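IclR family transcriptional regulator (Brucella abortus, PDB 5WHM) represses transcription as an IclR-type regulator, probably binding DNA through its helix-turn-helix domain and sensing a small effector through its C-terminal domain. Local coordinates at residues 6-10 with 173-177; 44-48 with 59-63; 111-115 with 250-255; 117-121 with 133-137; 215-221 with 233-239. All blocks are in the same frame, centred on the assembly; numbering follows the deposited sequence. Where two conformers were deposited one is given.

Interaction 1 (6-10 with 173-177); sequences TMLTP and FILEH
L8 and H177 make the heart of this contact, where the irregular segment 6-10 sends L8 and T9 against helix 168-181. L8 is the side chain to follow. Its CB already looks at the imidazole, 3.9 Å from H177 NE2. CG stands anti to the carbonyl carbon (chi1 -55°), and with chi2 extended the chain runs on past the histidine, the two side chains sliding by each other in opposite directions. CD1 ends over one face of the H177 ring, 3.8 Å from the ring centroid and displaced toward the CG side, where H177 CG is 3.5 Å away. That is a CH-pi contact. The same methyl carbon also reaches F173 CE2 at 4.0 Å, at an oblique approach to the phenyl ring, and brushes I174 CG1 at 4.5 Å, so one branch of the leucine touches three residues on two successive turns of the helix.

T9 meets the histidine differently. Its CG2 comes in at the ring edge, in the imidazole plane, 3.2 Å from H177 NE2, while OG1 turns to a hydrogen bond with E12. R124 of strand 118-125 also packs on L8, and M7 and P10 touch R68 and L69 of the second subunit. The arrangement is structural packing, CH-pi and apolar, of an N-terminal arm on a helix of the IclR C-terminal domain, which in relatives binds effectors, beside the dimer partner.

Interaction 2 (44-48 with 59-63); sequences GNQEI and VSRLT
N45 and T63 tie together the two helices of the helix-turn-helix unit, 45-52 and 56-69, the second of which is by position probably the recognition helix of this IclR-type DNA-binding domain. The tight side of the contact is apolar. I48 CG2 lies 3.5 Å from V59 CG1, and I48 CD1 meets T63 CG2 tip to tip at 3.9 Å. V59 CG1, set anti to its own backbone N (chi1 170°), is directed between I48 and the amide of N45, with N45 OD1 3.5 Å away. V32 of helix 24-33 closes over both I48 and T63, which makes this a three-helix junction.

Toward the outer side the packing slackens. S60 OG stays too far from N45 ND2 for a bond; the serine's hydrogen bond goes to the K56 carbonyl of its own helix. Y81 adds weak hydrogen bonds to both N45 ND2 and T63 OG1. On the far flank of helix 45-52, E47 OE2 takes the N-H of G44, the N-cap residue. Between the helices the polar link is precise: T63 OG1 donates to N45 OD1 at 2.8 Å, in the carbonyl plane and on a lone pair, with a C=O...donor angle of 139°.

Interaction 3 (111-115 with 250-255); sequences LADYA and DIGPRL
Helices 101-115 and 244-265 run antiparallel, the axes of the short segments 111-115 and 250-255 coming within 11.4 Å at 168°, with A115 opposite I251 and L111 opposite L255. Y114 does most of the bridging. Its ring extends away from its own helix, CG anti to the backbone N (chi1 169°), and the guanidinium of R254 lies flat on one face. The planes are 8° apart and R254 CZ sits 3.3 Å from the Y114 ring centroid, at once a stack and a cation-pi contact. The arginine bends at chi3 to lay its end across the ring.

D250 meets both partners. Its OD1 uses the syn lone pair to accept from R254 NH1 at 3.0 Å, a salt bridge one turn along the same helix, with the carboxylate somewhat out of the guanidinium plane. OD2 accepts a hydrogen bond from Y114 OH, though the modelled 2.4 Å is too short to be trusted as a length. The carboxylate meets the tyrosine at its ring edge with its own plane steeply turned. The positive charge of R254 would probably favour the charged form of the carboxylate, and K246 adds a long, weak ion pair.

Beneath this polar rim the packing is apolar. I251 CD1 touches A115 CB at 3.7 Å and also meets the edge of the Y114 ring, while L111 CD2 reaches L255 CD1 at 3.9 Å. Below them lies the central sheet: L111 rests on V119 of strand 118-125, I251 and A115 on C235 of strand 229-238, and L255 on V219 and V221 of strand 216-225.

Interaction 4 (117-121 with 133-137); sequences AAVAM and DVVQG
V119 and V135 form a hydrogen-bonded pair in the beta hairpin of strands 118-125 and 128-135, part of the antiparallel sheet of the GAF-like IclR C-terminal domain. Backbone bonds come first. V119 N to V135 O and V135 N to V119 O both measure 2.8 Å and are nearly straight. At the next such pair, M121 N reaches D133 O at 2.8 Å, the donor tilted from the carbonyl plane, but the return bond from D133 N to M121 O is stretched to 3.3 Å and weak.

CA-H...O contacts fill the steps between, as from A120 CA to D133 O at 3.3 Å. A120 and V134 make the non-hydrogen-bonded pair, their CA atoms 4.2 Å apart.

Apolar contact across the strands is slight: A120 CB and V134 CG2 meet at 4.1 Å on one face, while V119, M121, D133 and V135 project from the other, where helix 101-115 packs on the valines.

The carboxylate's salt bridges lie outside the hairpin. D133 gives OD1 to R101 and OD2 to R145 of the second subunit, so it links the sheet to the dimer interface; OD2 also takes a weak bond from V134 N. Of its side chain, CB is the atom that touches the other strand: the selenomethionine M121, extended through chi2 and bent at chi3 (65°), curls its CE back to 3.9 Å from D133 CB.

Interaction 5 (215-221 with 233-239); sequences DVNSVAV and FNCGGPS. With ACY (acetic acid), chain J.
F233 pairs with V221 through two backbone bonds, V221 N to F233 O at 2.8 Å and F233 N to V221 O at 3.0 Å, while its ring leads away from the strand opposite. N234 faces A220, CB to CB at 3.8 Å. Its ND2 hydrogen-bonds Y131 and also an oxygen of the bound acetic acid, ACY O, at 3.2 Å; S218 OG, bonded to S157, stands equally near that oxygen; S157 OG and V158 N also bond the ligand. The ligand, probably from the crystallisation liquor, sits in a polar pocket, consistent with the effector site of IclR relatives.

C235 forms a hydrogen-bonded pair with V219. G236 then comes close to S218, its CA 3.6 Å from S218 CB, and G237 pairs with N217 through two backbone bonds. P238 offers no N-H, and its CA-H points at D215 O. S239 N donates to D215 O at 2.8 Å from above the carbonyl plane, and S239 CB packs against N217 ND2, which bonds the L242 carbonyl.

The hairpin lies in the sheet between strands 118-125 and 206-209, with helix 157-165 on the A220 and N234 face and helices 101-115 and 244-265 on the F233 and C235 face.

In the fold
Interaction 2 stands apart in the DNA-binding domain, its centre 38 to 47 Å from those of interactions 3, 4 and 5, which cluster 10 to 11 Å from one another in the C-terminal domain. Interactions 4 and 5 lie in one sheet, joined where strand 118-125 runs beside strand 229-238, and the helix pair of interaction 3 covers one face of it. In sequence, interactions 4 and 5 follow each other inside the loop that interaction 3 closes. Interaction 1 brings the N-terminal arm to helix 168-181 of the C-terminal domain, closing a loop that holds interactions 2 and 4. Contacts 1, 2 and 4 also touch the second subunit, so both domains take part in the dimer.

Interaction 1 (6-10 with 173-177)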
# COMPACT_ATOMS: atom_id res chain seq x y z
N THR C 6 18.43 5.07 -8.94
CA THR C 6 17.78 3.86 -8.45
C THR C 6 17.96 2.72 -9.45
O THR C 6 17.81 2.91 -10.67
CB THR C 6 16.29 4.12 -8.19
OG1 THR C 6 16.16 5.27 -7.35
CG2 THR C 6 15.61 2.93 -7.51
N MSE C 7 18.33 1.55 -8.95
CA MSE C 7 18.57 0.41 -9.84
C MSE C 7 17.30 -0.09 -10.54
O MSE C 7 16.26 -0.31 -9.91
CB MSE C 7 19.18 -0.76 -9.06
CG MSE C 7 20.33 -0.40 -8.15
SE MSE C 7 20.95 -2.01 -7.23
CE MSE C 7 21.90 -2.77 -8.75
N LEU C 8 17.42 -0.30 -11.84
CA LEU C 8 16.38 -0.92 -12.65
C LEU C 8 16.51 -2.43 -12.73
O LEU C 8 15.51 -3.12 -12.93
CB LEU C 8 16.41 -0.36 -14.08
CG LEU C 8 16.31 1.16 -14.23
CD1 LEU C 8 16.42 1.56 -15.69
CD2 LEU C 8 15.02 1.67 -13.63
N THR C 9 17.74 -2.95 -12.61
CA THR C 9 18.02 -4.38 -12.72
C THR C 9 18.89 -4.83 -11.55
O THR C 9 20.07 -5.14 -11.73
CB THR C 9 18.71 -4.69 -14.05
OG1 THR C 9 19.93 -3.94 -14.10
CG2 THR C 9 17.83 -4.31 -15.22
N PRO C 10 18.32 -4.87 -10.34
CA PRO C 10 19.15 -5.15 -9.15
C PRO C 10 19.71 -6.56 -9.09
O PRO C 10 20.59 -6.82 -8.26
CB PRO C 10 18.19 -4.88 -7.99
CG PRO C 10 16.84 -5.06 -8.56
CD PRO C 10 16.91 -4.65 -9.99
N PHE C 173 19.73 6.94 -19.90
CA PHE C 173 19.89 5.63 -19.26
C PHE C 173 18.57 4.87 -19.20
O PHE C 173 18.50 3.68 -19.55
CB PHE C 173 20.46 5.80 -17.86
CG PHE C 173 20.63 4.51 -17.13
CD1 PHE C 173 21.44 3.51 -17.64
CD2 PHE C 173 19.97 4.28 -15.92
CE1 PHE C 173 21.60 2.31 -16.97
CE2 PHE C 173 20.13 3.08 -15.25
CZ PHE C 173 20.94 2.10 -15.78
N ILE C 174 17.50 5.53 -18.74
CA ILE C 174 16.19 4.88 -18.70
C ILE C 174 15.73 4.51 -20.10
O ILE C 174 15.25 3.40 -20.34
CB ILE C 174 15.16 5.80 -18.01
CG1 ILE C 174 15.40 5.86 -16.50
CG2 ILE C 174 13.75 5.34 -18.32
CD1 ILE C 174 14.60 6.95 -15.83
N LEU C 175 15.88 5.44 -21.05
CA LEU C 175 15.44 5.20 -22.43
C LEU C 175 16.27 4.10 -23.10
O LEU C 175 15.72 3.24 -23.80
CB LEU C 175 15.52 6.48 -23.25
CG LEU C 175 14.57 7.62 -22.86
CD1 LEU C 175 14.58 8.67 -23.94
CD2 LEU C 175 13.17 7.11 -22.59
N GLU C 176 17.59 4.12 -22.91
CA GLU C 176 18.41 3.00 -23.38
C GLU C 176 17.87 1.70 -22.83
O GLU C 176 17.80 0.69 -23.54
CB GLU C 176 19.87 3.21 -22.98
N HIS C 177 17.42 1.72 -21.58
CA HIS C 177 16.82 0.55 -20.95
C HIS C 177 15.48 0.18 -21.58
O HIS C 177 15.14 -1.01 -21.67
CB HIS C 177 16.65 0.81 -19.45
CG HIS C 177 16.89 -0.39 -18.61
ND1 HIS C 177 15.88 -1.26 -18.27
CD2 HIS C 177 18.03 -0.88 -18.08
CE1 HIS C 177 16.39 -2.24 -17.55
NE2 HIS C 177 17.68 -2.04 -17.41

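Interaction 2 (44-48 with 59-63)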
# COMPACT_ATOMS: atom_id res chain seq x y z
N GLY C 44 3.53 -19.59 -8.42
CA GLY C 44 4.32 -20.64 -7.79
C GLY C 44 5.82 -20.41 -7.96
O GLY C 44 6.26 -19.50 -8.66
N ASN C 45 6.61 -21.28 -7.33
CA ASN C 45 8.07 -21.12 -7.33
C ASN C 45 8.63 -21.11 -8.76
O ASN C 45 9.53 -20.32 -9.06
CB ASN C 45 8.73 -22.22 -6.48
CG ASN C 45 8.60 -21.97 -4.93
OD1 ASN C 45 8.81 -20.86 -4.44
ND2 ASN C 45 8.26 -23.01 -4.18
N GLN C 46 8.09 -21.94 -9.66
CA GLN C 46 8.67 -22.01 -11.00
C GLN C 46 8.38 -20.75 -11.82
O GLN C 46 9.25 -20.29 -12.57
CB GLN C 46 8.17 -23.25 -11.75
CG GLN C 46 8.88 -23.47 -13.10
CD GLN C 46 10.38 -23.81 -12.94
OE1 GLN C 46 10.74 -24.96 -12.67
NE2 GLN C 46 11.24 -22.81 -13.13
N GLU C 47 7.17 -20.20 -11.72
CA GLU C 47 6.90 -18.92 -12.36
C GLU C 47 7.81 -17.83 -11.82
O GLU C 47 8.28 -16.97 -12.57
CB GLU C 47 5.43 -18.50 -12.16
CG GLU C 47 4.40 -19.32 -12.92
CD GLU C 47 3.00 -19.15 -12.34
OE1 GLU C 47 2.18 -18.42 -12.96
OE2 GLU C 47 2.71 -19.74 -11.26
N ILE C 48 8.06 -17.84 -10.51
CA ILE C 48 8.90 -16.81 -9.92
C ILE C 48 10.35 -16.98 -10.35
O ILE C 48 11.04 -15.99 -10.61
CB ILE C 48 8.73 -16.80 -8.38
CG1 ILE C 48 7.30 -16.37 -8.02
CG2 ILE C 48 9.75 -15.86 -7.73
CD1 ILE C 48 6.94 -16.62 -6.57
N VAL C 59 14.65 -19.35 -5.03
CA VAL C 59 13.30 -18.84 -4.91
C VAL C 59 12.56 -19.54 -3.76
O VAL C 59 11.87 -18.89 -2.97
CB VAL C 59 12.56 -19.00 -6.25
CG1 VAL C 59 11.06 -18.69 -6.08
CG2 VAL C 59 13.23 -18.13 -7.32
N SER C 60 12.74 -20.87 -3.66
CA SER C 60 12.07 -21.64 -2.61
C SER C 60 12.40 -21.14 -1.22
O SER C 60 11.52 -21.07 -0.35
CB SER C 60 12.43 -23.12 -2.72
OG SER C 60 11.77 -23.73 -3.81
N ARG C 61 13.68 -20.81 -0.96
CA ARG C 61 14.03 -20.26 0.35
C ARG C 61 13.38 -18.90 0.56
O ARG C 61 12.88 -18.60 1.65
CB ARG C 61 15.56 -20.12 0.49
CG ARG C 61 16.35 -21.43 0.46
CD ARG C 61 17.84 -21.16 0.73
NE ARG C 61 18.01 -20.55 2.04
CZ ARG C 61 19.15 -20.05 2.50
NH1 ARG C 61 20.25 -20.10 1.76
NH2 ARG C 61 19.19 -19.52 3.71
N LEU C 62 13.37 -18.05 -0.48
CA LEU C 62 12.81 -16.71 -0.34
C LEU C 62 11.31 -16.75 -0.07
O LEU C 62 10.82 -16.06 0.85
CB LEU C 62 13.11 -15.88 -1.60
CG LEU C 62 14.61 -15.70 -1.85
CD1 LEU C 62 14.89 -15.20 -3.29
CD2 LEU C 62 15.16 -14.75 -0.80
N THR C 63 10.56 -17.56 -0.83
CA THR C 63 9.12 -17.63 -0.61
C THR C 63 8.80 -18.28 0.73
O THR C 63 7.87 -17.84 1.42
CB THR C 63 8.39 -18.36 -1.75
OG1 THR C 63 8.94 -19.66 -1.93
CG2 THR C 63 8.48 -17.59 -3.12

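Interaction 3 (111-115 with 250-255)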
# COMPACT_ATOMS: atom_id res chain seq x y z
N LEU C 111 -9.33 22.09 -10.04
CA LEU C 111 -9.09 21.81 -11.45
C LEU C 111 -9.97 20.66 -11.94
O LEU C 111 -10.57 20.75 -13.02
CB LEU C 111 -7.62 21.49 -11.69
CG LEU C 111 -7.32 21.14 -13.16
CD1 LEU C 111 -7.76 22.28 -14.13
CD2 LEU C 111 -5.87 20.80 -13.35
N ALA C 112 -10.06 19.58 -11.14
CA ALA C 112 -10.92 18.46 -11.50
C ALA C 112 -12.38 18.90 -11.65
O ALA C 112 -13.06 18.46 -12.58
CB ALA C 112 -10.80 17.34 -10.45
N ASP C 113 -12.88 19.76 -10.75
CA ASP C 113 -14.25 20.24 -10.86
C ASP C 113 -14.43 21.07 -12.12
O ASP C 113 -15.40 20.89 -12.86
CB ASP C 113 -14.65 21.09 -9.64
CG ASP C 113 -14.80 20.26 -8.35
OD1 ASP C 113 -14.81 19.00 -8.38
OD2 ASP C 113 -14.89 20.91 -7.28
N TYR C 114 -13.49 21.98 -12.39
CA TYR C 114 -13.57 22.80 -13.60
C TYR C 114 -13.52 21.94 -14.85
O TYR C 114 -14.28 22.17 -15.81
CB TYR C 114 -12.44 23.82 -13.64
CG TYR C 114 -12.35 24.46 -15.00
CD1 TYR C 114 -13.30 25.40 -15.40
CD2 TYR C 114 -11.37 24.08 -15.91
CE1 TYR C 114 -13.25 25.98 -16.66
CE2 TYR C 114 -11.31 24.65 -17.19
CZ TYR C 114 -12.25 25.60 -17.54
OH TYR C 114 -12.20 26.16 -18.79
N ALA C 115 -12.63 20.95 -14.89
CA ALA C 115 -12.40 20.18 -16.11
C ALA C 115 -13.35 19.01 -16.25
O ALA C 115 -13.35 18.36 -17.31
CB ALA C 115 -10.96 19.66 -16.15
N ASP C 250 -6.41 25.25 -22.68
CA ASP C 250 -7.18 25.51 -21.47
C ASP C 250 -6.62 24.68 -20.31
O ASP C 250 -6.06 25.23 -19.35
CB ASP C 250 -8.67 25.21 -21.72
CG ASP C 250 -9.58 25.61 -20.53
OD1 ASP C 250 -9.12 26.33 -19.62
OD2 ASP C 250 -10.78 25.21 -20.51
N ILE C 251 -6.73 23.36 -20.38
CA ILE C 251 -6.37 22.54 -19.21
C ILE C 251 -4.86 22.60 -18.94
O ILE C 251 -4.42 22.73 -17.78
CB ILE C 251 -6.86 21.10 -19.38
CG1 ILE C 251 -8.38 21.05 -19.57
CG2 ILE C 251 -6.48 20.24 -18.12
CD1 ILE C 251 -9.15 21.86 -18.56
N GLY C 252 -4.06 22.45 -19.98
CA GLY C 252 -2.62 22.45 -19.82
C GLY C 252 -2.10 23.69 -19.11
O GLY C 252 -1.41 23.59 -18.08
N PRO C 253 -2.42 24.89 -19.64
CA PRO C 253 -2.06 26.13 -18.93
C PRO C 253 -2.59 26.20 -17.50
O PRO C 253 -1.85 26.60 -16.59
CB PRO C 253 -2.65 27.23 -19.84
CG PRO C 253 -2.52 26.64 -21.21
CD PRO C 253 -2.85 25.18 -21.04
N ARG C 254 -3.84 25.81 -17.27
CA ARG C 254 -4.34 25.76 -15.89
C ARG C 254 -3.55 24.78 -15.03
O ARG C 254 -3.34 25.02 -13.84
CB ARG C 254 -5.82 25.38 -15.87
CG ARG C 254 -6.72 26.41 -16.47
CD ARG C 254 -8.08 25.82 -16.67
NE ARG C 254 -9.00 26.33 -15.67
CZ ARG C 254 -9.90 27.28 -15.91
NH1 ARG C 254 -10.01 27.80 -17.12
NH2 ARG C 254 -10.69 27.68 -14.93
N LEU C 255 -3.13 23.66 -15.61
CA LEU C 255 -2.39 22.69 -14.81
C LEU C 255 -1.02 23.25 -14.45
O LEU C 255 -0.52 23.03 -13.34
CB LEU C 255 -2.28 21.37 -15.57
CG LEU C 255 -1.57 20.17 -14.92
CD1 LEU C 255 -2.15 19.82 -13.53
CD2 LEU C 255 -1.65 18.97 -15.86

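Interaction 4 (117-121 with 133-137)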
# COMPACT_ATOMS: atom_id res chain seq x y z
N ALA C 117 -12.95 16.16 -14.90
CA ALA C 117 -12.06 15.07 -15.23
C ALA C 117 -11.14 14.79 -14.03
O ALA C 117 -10.96 15.64 -13.15
CB ALA C 117 -11.23 15.40 -16.47
N ALA C 118 -10.53 13.61 -14.03
CA ALA C 118 -9.67 13.21 -12.92
C ALA C 118 -8.31 13.93 -12.94
O ALA C 118 -7.68 14.07 -14.00
CB ALA C 118 -9.46 11.70 -12.94
N VAL C 119 -7.87 14.39 -11.77
CA VAL C 119 -6.56 15.00 -11.58
C VAL C 119 -5.79 14.12 -10.61
O VAL C 119 -6.33 13.71 -9.57
CB VAL C 119 -6.67 16.45 -11.06
CG1 VAL C 119 -5.33 17.08 -10.78
CG2 VAL C 119 -7.49 17.33 -12.09
N ALA C 120 -4.54 13.78 -10.96
CA ALA C 120 -3.76 12.83 -10.18
C ALA C 120 -2.37 13.40 -9.90
O ALA C 120 -1.88 14.30 -10.60
CB ALA C 120 -3.64 11.45 -10.87
N MSE C 121 -1.75 12.85 -8.86
CA MSE C 121 -0.37 13.12 -8.52
C MSE C 121 0.40 11.77 -8.50
O MSE C 121 -0.08 10.81 -7.92
CB MSE C 121 -0.28 13.81 -7.16
CG MSE C 121 1.14 14.11 -6.72
SE MSE C 121 1.17 14.96 -4.95
CE MSE C 121 0.42 13.53 -3.80
N ASP C 133 -2.08 10.08 -5.39
CA ASP C 133 -3.34 10.70 -5.05
C ASP C 133 -4.10 10.94 -6.35
O ASP C 133 -3.48 11.12 -7.41
CB ASP C 133 -3.17 12.02 -4.25
CG ASP C 133 -4.42 12.34 -3.42
OD1 ASP C 133 -4.47 13.37 -2.73
OD2 ASP C 133 -5.37 11.52 -3.43
N VAL C 134 -5.42 10.84 -6.27
CA VAL C 134 -6.32 11.01 -7.41
C VAL C 134 -7.56 11.71 -6.88
O VAL C 134 -8.12 11.29 -5.85
CB VAL C 134 -6.76 9.68 -8.07
CG1 VAL C 134 -7.60 9.98 -9.33
CG2 VAL C 134 -5.61 8.80 -8.38
N VAL C 135 -8.01 12.73 -7.58
CA VAL C 135 -9.22 13.46 -7.24
C VAL C 135 -10.08 13.52 -8.49
O VAL C 135 -9.57 13.80 -9.58
CB VAL C 135 -8.88 14.87 -6.72
CG1 VAL C 135 -10.06 15.78 -6.84
CG2 VAL C 135 -8.41 14.78 -5.27
N GLN C 136 -11.37 13.24 -8.34
CA GLN C 136 -12.31 13.30 -9.44
C GLN C 136 -13.20 14.53 -9.31
O GLN C 136 -13.58 14.92 -8.19
CB GLN C 136 -13.16 12.05 -9.50
CG GLN C 136 -12.31 10.85 -9.75
CD GLN C 136 -12.82 10.01 -10.89
OE1 GLN C 136 -12.05 9.27 -11.52
NE2 GLN C 136 -14.12 10.10 -11.17
N GLY C 137 -13.53 15.12 -10.45
CA GLY C 137 -14.44 16.25 -10.42
C GLY C 137 -15.74 15.88 -9.74
O GLY C 137 -16.18 14.73 -9.81

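Interaction 5 (215-221 with 233-239)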
# COMPACT_ATOMS: atom_id res chain seq x y z
N ASP C 215 -8.93 5.76 -26.15
CA ASP C 215 -9.97 6.76 -25.95
C ASP C 215 -9.76 7.61 -24.70
O ASP C 215 -10.72 8.19 -24.18
CB ASP C 215 -11.34 6.10 -25.90
CG ASP C 215 -11.66 5.33 -27.17
OD1 ASP C 215 -11.80 5.95 -28.24
OD2 ASP C 215 -11.74 4.09 -27.08
N VAL C 216 -8.53 7.71 -24.21
CA VAL C 216 -8.18 8.57 -23.09
C VAL C 216 -7.18 9.62 -23.58
O VAL C 216 -6.22 9.28 -24.28
CB VAL C 216 -7.60 7.75 -21.92
CG1 VAL C 216 -7.03 8.65 -20.84
CG2 VAL C 216 -8.69 6.83 -21.31
N ASN C 217 -7.44 10.88 -23.26
CA ASN C 217 -6.48 11.96 -23.49
C ASN C 217 -6.11 12.59 -22.15
O ASN C 217 -6.93 12.65 -21.24
CB ASN C 217 -7.03 13.05 -24.38
CG ASN C 217 -7.37 12.56 -25.76
OD1 ASN C 217 -6.93 11.50 -26.19
ND2 ASN C 217 -8.16 13.35 -26.47
N SER C 218 -4.89 13.10 -22.07
CA SER C 218 -4.42 13.61 -20.80
C SER C 218 -3.23 14.53 -21.02
O SER C 218 -2.54 14.46 -22.05
CB SER C 218 -4.06 12.42 -19.87
OG SER C 218 -3.16 12.80 -18.86
N VAL C 219 -3.02 15.43 -20.06
CA VAL C 219 -1.92 16.39 -20.11
C VAL C 219 -1.26 16.33 -18.74
O VAL C 219 -1.95 16.12 -17.74
CB VAL C 219 -2.40 17.83 -20.42
CG1 VAL C 219 -3.43 18.30 -19.40
CG2 VAL C 219 -1.23 18.83 -20.51
N ALA C 220 0.06 16.49 -18.69
CA ALA C 220 0.76 16.36 -17.41
C ALA C 220 1.84 17.42 -17.29
O ALA C 220 2.40 17.88 -18.30
CB ALA C 220 1.39 14.96 -17.22
N VAL C 221 2.12 17.81 -16.05
CA VAL C 221 3.10 18.86 -15.75
C VAL C 221 3.95 18.38 -14.58
O VAL C 221 3.39 18.01 -13.53
CB VAL C 221 2.42 20.19 -15.39
CG1 VAL C 221 3.44 21.19 -14.84
CG2 VAL C 221 1.69 20.78 -16.62
N PHE C 233 1.84 15.98 -12.04
CA PHE C 233 0.40 16.14 -11.93
C PHE C 233 -0.23 15.99 -13.30
O PHE C 233 0.32 16.48 -14.30
CB PHE C 233 0.06 17.49 -11.30
CG PHE C 233 0.62 17.64 -9.91
CD1 PHE C 233 1.96 18.02 -9.72
CD2 PHE C 233 -0.15 17.30 -8.79
CE1 PHE C 233 2.52 18.08 -8.41
CE2 PHE C 233 0.38 17.39 -7.49
CZ PHE C 233 1.72 17.80 -7.30
N ASN C 234 -1.35 15.29 -13.39
CA ASN C 234 -1.99 15.17 -14.69
C ASN C 234 -3.48 15.47 -14.57
O ASN C 234 -4.04 15.60 -13.48
CB ASN C 234 -1.76 13.80 -15.37
CG ASN C 234 -2.54 12.65 -14.71
OD1 ASN C 234 -3.27 12.84 -13.74
ND2 ASN C 234 -2.38 11.45 -15.25
N CYS C 235 -4.10 15.59 -15.74
CA CYS C 235 -5.53 15.78 -15.82
C CYS C 235 -5.94 15.10 -17.11
O CYS C 235 -5.38 15.41 -18.17
CB CYS C 235 -5.88 17.27 -15.83
SG CYS C 235 -7.67 17.58 -16.00
N GLY C 236 -6.86 14.15 -17.03
CA GLY C 236 -7.09 13.33 -18.21
C GLY C 236 -8.46 12.71 -18.10
O GLY C 236 -9.12 12.80 -17.06
N GLY C 237 -8.90 12.09 -19.19
CA GLY C 237 -10.20 11.48 -19.22
C GLY C 237 -10.62 11.09 -20.62
O GLY C 237 -9.80 11.00 -21.54
N PRO C 238 -11.91 10.81 -20.80
CA PRO C 238 -12.41 10.40 -22.12
C PRO C 238 -12.05 11.41 -23.20
O PRO C 238 -12.23 12.62 -23.03
CB PRO C 238 -13.93 10.31 -21.90
CG PRO C 238 -14.15 10.47 -20.37
CD PRO C 238 -12.82 10.41 -19.71
N SER C 239 -11.52 10.89 -24.31
CA SER C 239 -11.02 11.74 -25.37
C SER C 239 -12.12 12.63 -25.95
O SER C 239 -11.84 13.76 -26.34
CB SER C 239 -10.39 10.88 -26.45
OG SER C 239 -11.32 9.91 -26.88
C ACY J . -1.88 9.70 -18.78
O ACY J . -1.17 10.42 -18.02
OXT ACY J . -1.67 9.55 -20.01
CH3 ACY J . -3.05 8.98 -18.16